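Local coordinates for Lin1840 protein (Listeria innocua serovar 6a, PDB 4ZOC), which probably hydrolyses terminal, non-reducing beta-D-glucosyl residues with release of beta-D-glucose, and works in beta-1,2-glucan metabolism, at residues Asn285-Ala290 with Glu317-Glu322. The protein carries 2 engineered substitutions. Residues are numbered along the deposited sequence; the frame is centred on the assembly and turned at random.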
loop_
_atom_site.group_PDB
_atom_site.type_symbol
_atom_site.label_atom_id
_atom_site.label_comp_id
_atom_site.label_asym_id
_atom_site.label_seq_id
_atom_site.Cartn_x
_atom_site.Cartn_y
_atom_site.Cartn_z
ATOM N N ASN A 285 -17.514 -21.852 -11.975
ATOM C CA ASN A 285 -17.035 -23.127 -12.585
ATOM C C ASN A 285 -16.368 -22.810 -13.914
ATOM O O ASN A 285 -16.413 -21.640 -14.379
ATOM C CB ASN A 285 -18.209 -24.100 -12.763
ATOM C CG ASN A 285 -19.397 -23.465 -13.481
ATOM O OD1 ASN A 285 -19.249 -22.706 -14.417
ATOM N ND2 ASN A 285 -20.588 -23.765 -13.009
ATOM N N PRO A 286 -15.755 -23.826 -14.566
ATOM C CA PRO A 286 -15.157 -23.583 -15.903
ATOM C C PRO A 286 -16.074 -23.026 -16.961
ATOM O O PRO A 286 -15.632 -22.349 -17.875
ATOM C CB PRO A 286 -14.577 -24.949 -16.280
ATOM C CG PRO A 286 -14.295 -25.566 -14.970
ATOM C CD PRO A 286 -15.442 -25.152 -14.075
ATOM N N LYS A 287 -17.365 -23.331 -16.879
ATOM C CA LYS A 287 -18.311 -22.851 -17.873
ATOM C C LYS A 287 -18.492 -21.329 -17.763
ATOM O O LYS A 287 -18.459 -20.618 -18.725
ATOM C CB LYS A 287 -19.658 -23.603 -17.671
ATOM C CG LYS A 287 -20.736 -23.217 -18.661
ATOM C CD LYS A 287 -21.975 -24.074 -18.441
ATOM C CE LYS A 287 -22.958 -23.824 -19.568
ATOM N NZ LYS A 287 -24.122 -24.686 -19.306
ATOM N N GLU A 288 -18.596 -20.835 -16.535
ATOM C CA GLU A 288 -18.654 -19.423 -16.371
ATOM C C GLU A 288 -17.325 -18.704 -16.724
ATOM O O GLU A 288 -17.341 -17.628 -17.301
ATOM C CB GLU A 288 -19.086 -19.090 -14.900
ATOM C CG GLU A 288 -20.579 -19.423 -14.650
ATOM C CD GLU A 288 -21.165 -18.810 -13.400
ATOM O OE1 GLU A 288 -20.433 -18.195 -12.558
ATOM O OE2 GLU A 288 -22.384 -19.016 -13.211
ATOM N N ALA A 289 -16.208 -19.293 -16.308
ATOM C CA ALA A 289 -14.877 -18.767 -16.633
ATOM C C ALA A 289 -14.719 -18.561 -18.141
ATOM O O ALA A 289 -14.325 -17.483 -18.619
ATOM C CB ALA A 289 -13.794 -19.695 -16.116
ATOM N N ALA A 290 -15.132 -19.580 -18.908
ATOM C CA ALA A 290 -15.155 -19.500 -20.377
ATOM C C ALA A 290 -16.072 -18.408 -20.875
ATOM O O ALA A 290 -15.730 -17.588 -21.722
ATOM C CB ALA A 290 -15.589 -20.879 -20.941
ATOM N N GLU A 317 -26.238 -23.627 -26.334
ATOM C CA GLU A 317 -27.320 -23.229 -25.434
ATOM C C GLU A 317 -27.757 -21.757 -25.605
ATOM O O GLU A 317 -28.679 -21.342 -24.936
ATOM C CB GLU A 317 -26.987 -23.526 -23.948
ATOM C CG GLU A 317 -26.696 -24.956 -23.636
ATOM C CD GLU A 317 -25.907 -25.124 -22.363
ATOM O OE1 GLU A 317 -25.781 -24.135 -21.591
ATOM O OE2 GLU A 317 -25.413 -26.254 -22.124
ATOM N N GLY A 318 -27.090 -20.962 -26.476
ATOM C CA GLY A 318 -27.416 -19.575 -26.646
ATOM C C GLY A 318 -26.948 -18.670 -25.527
ATOM O O GLY A 318 -27.369 -17.524 -25.475
ATOM N N LYS A 319 -26.038 -19.138 -24.664
ATOM C CA LYS A 319 -25.512 -18.258 -23.606
ATOM C C LYS A 319 -24.395 -17.324 -24.089
ATOM O O LYS A 319 -24.089 -16.320 -23.454
ATOM C CB LYS A 319 -25.046 -19.091 -22.431
ATOM C CG LYS A 319 -26.149 -19.968 -21.813
ATOM C CD LYS A 319 -25.628 -20.762 -20.642
ATOM C CE LYS A 319 -26.747 -21.442 -19.851
ATOM N NZ LYS A 319 -27.262 -22.683 -20.519
ATOM N N LEU A 320 -23.788 -17.654 -25.235
ATOM C CA LEU A 320 -22.670 -16.905 -25.830
ATOM C C LEU A 320 -22.875 -16.918 -27.307
ATOM O O LEU A 320 -23.120 -17.972 -27.866
ATOM C CB LEU A 320 -21.385 -17.669 -25.536
ATOM C CG LEU A 320 -20.054 -17.163 -24.965
ATOM C CD1 LEU A 320 -18.916 -17.906 -25.635
ATOM C CD2 LEU A 320 -19.868 -15.664 -24.964
ATOM N N SER A 321 -22.723 -15.794 -27.960
ATOM C CA SER A 321 -22.802 -15.698 -29.428
ATOM C C SER A 321 -21.615 -16.342 -30.075
ATOM O O SER A 321 -20.469 -16.070 -29.716
ATOM C CB SER A 321 -22.799 -14.239 -29.829
ATOM O OG SER A 321 -22.930 -14.057 -31.239
ATOM N N GLU A 322 -21.871 -17.178 -31.067
ATOM C CA GLU A 322 -20.817 -17.646 -31.955
ATOM C C GLU A 322 -20.025 -16.493 -32.601
ATOM O O GLU A 322 -18.880 -16.674 -32.997
ATOM C CB GLU A 322 -21.398 -18.608 -32.999
ATOM C CG GLU A 322 -20.334 -19.486 -33.652
ATOM C CD GLU A 322 -20.897 -20.591 -34.501
ATOM O OE1 GLU A 322 -22.119 -20.795 -34.480
ATOM O OE2 GLU A 322 -20.114 -21.284 -35.161
#
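Glu-317 meets Lys-287 in a surface salt bridge that illustrates how a long, extended lysine can reach across a surface to a carboxylate. Its chain is extended beyond CG and approaches Lys-287 from the opposite direction. OE1 accepts from Lys-287 NZ at 2.9 Å through the syn lone pair, the one on the side of OE2. OE1 takes the bond, while OE2 stands farther from Lys-287 NZ, at 3.5 Å. Lys-287 reaches this far because CG stands anti to the backbone N (chi1 -179°) and every later torsion is also extended; on the way its side chain rests on Glu-310 and Leu-314 of helix 306-316.

Gly-318, with positive phi, ends that helix in a Schellman motif. In this family 3 glycoside hydrolase the contact joins the start of helix 286-295, which lies between barrel strands 266-268 and 301-302, to the loop linking helices 306-316 and 322-338, on the surface of the N-terminal TIM-barrel domain, away from the glucose and magnesium sites. Helix 286-295 itself begins with Asn-285 as N-cap, whose OD1 accepts from Glu-288 N at 2.9 Å.

A bend at the last torsion of Lys-319 (chi4 78°) carries its NZ to the same Glu-317 OE1, a salt bridge modelled doubtfully close. Lys-287 NZ and Lys-319 NZ come within 3.9 Å of each other, probably made tolerable by the carboxylate they share. The buried Leu-320 touches Leu-311, Met-294 and Glu-295. Ser-321 then caps the next helix, its OG bonded to Asn-323 N, while Glu-322 OE2 forms a salt bridge with Lys-18 NZ.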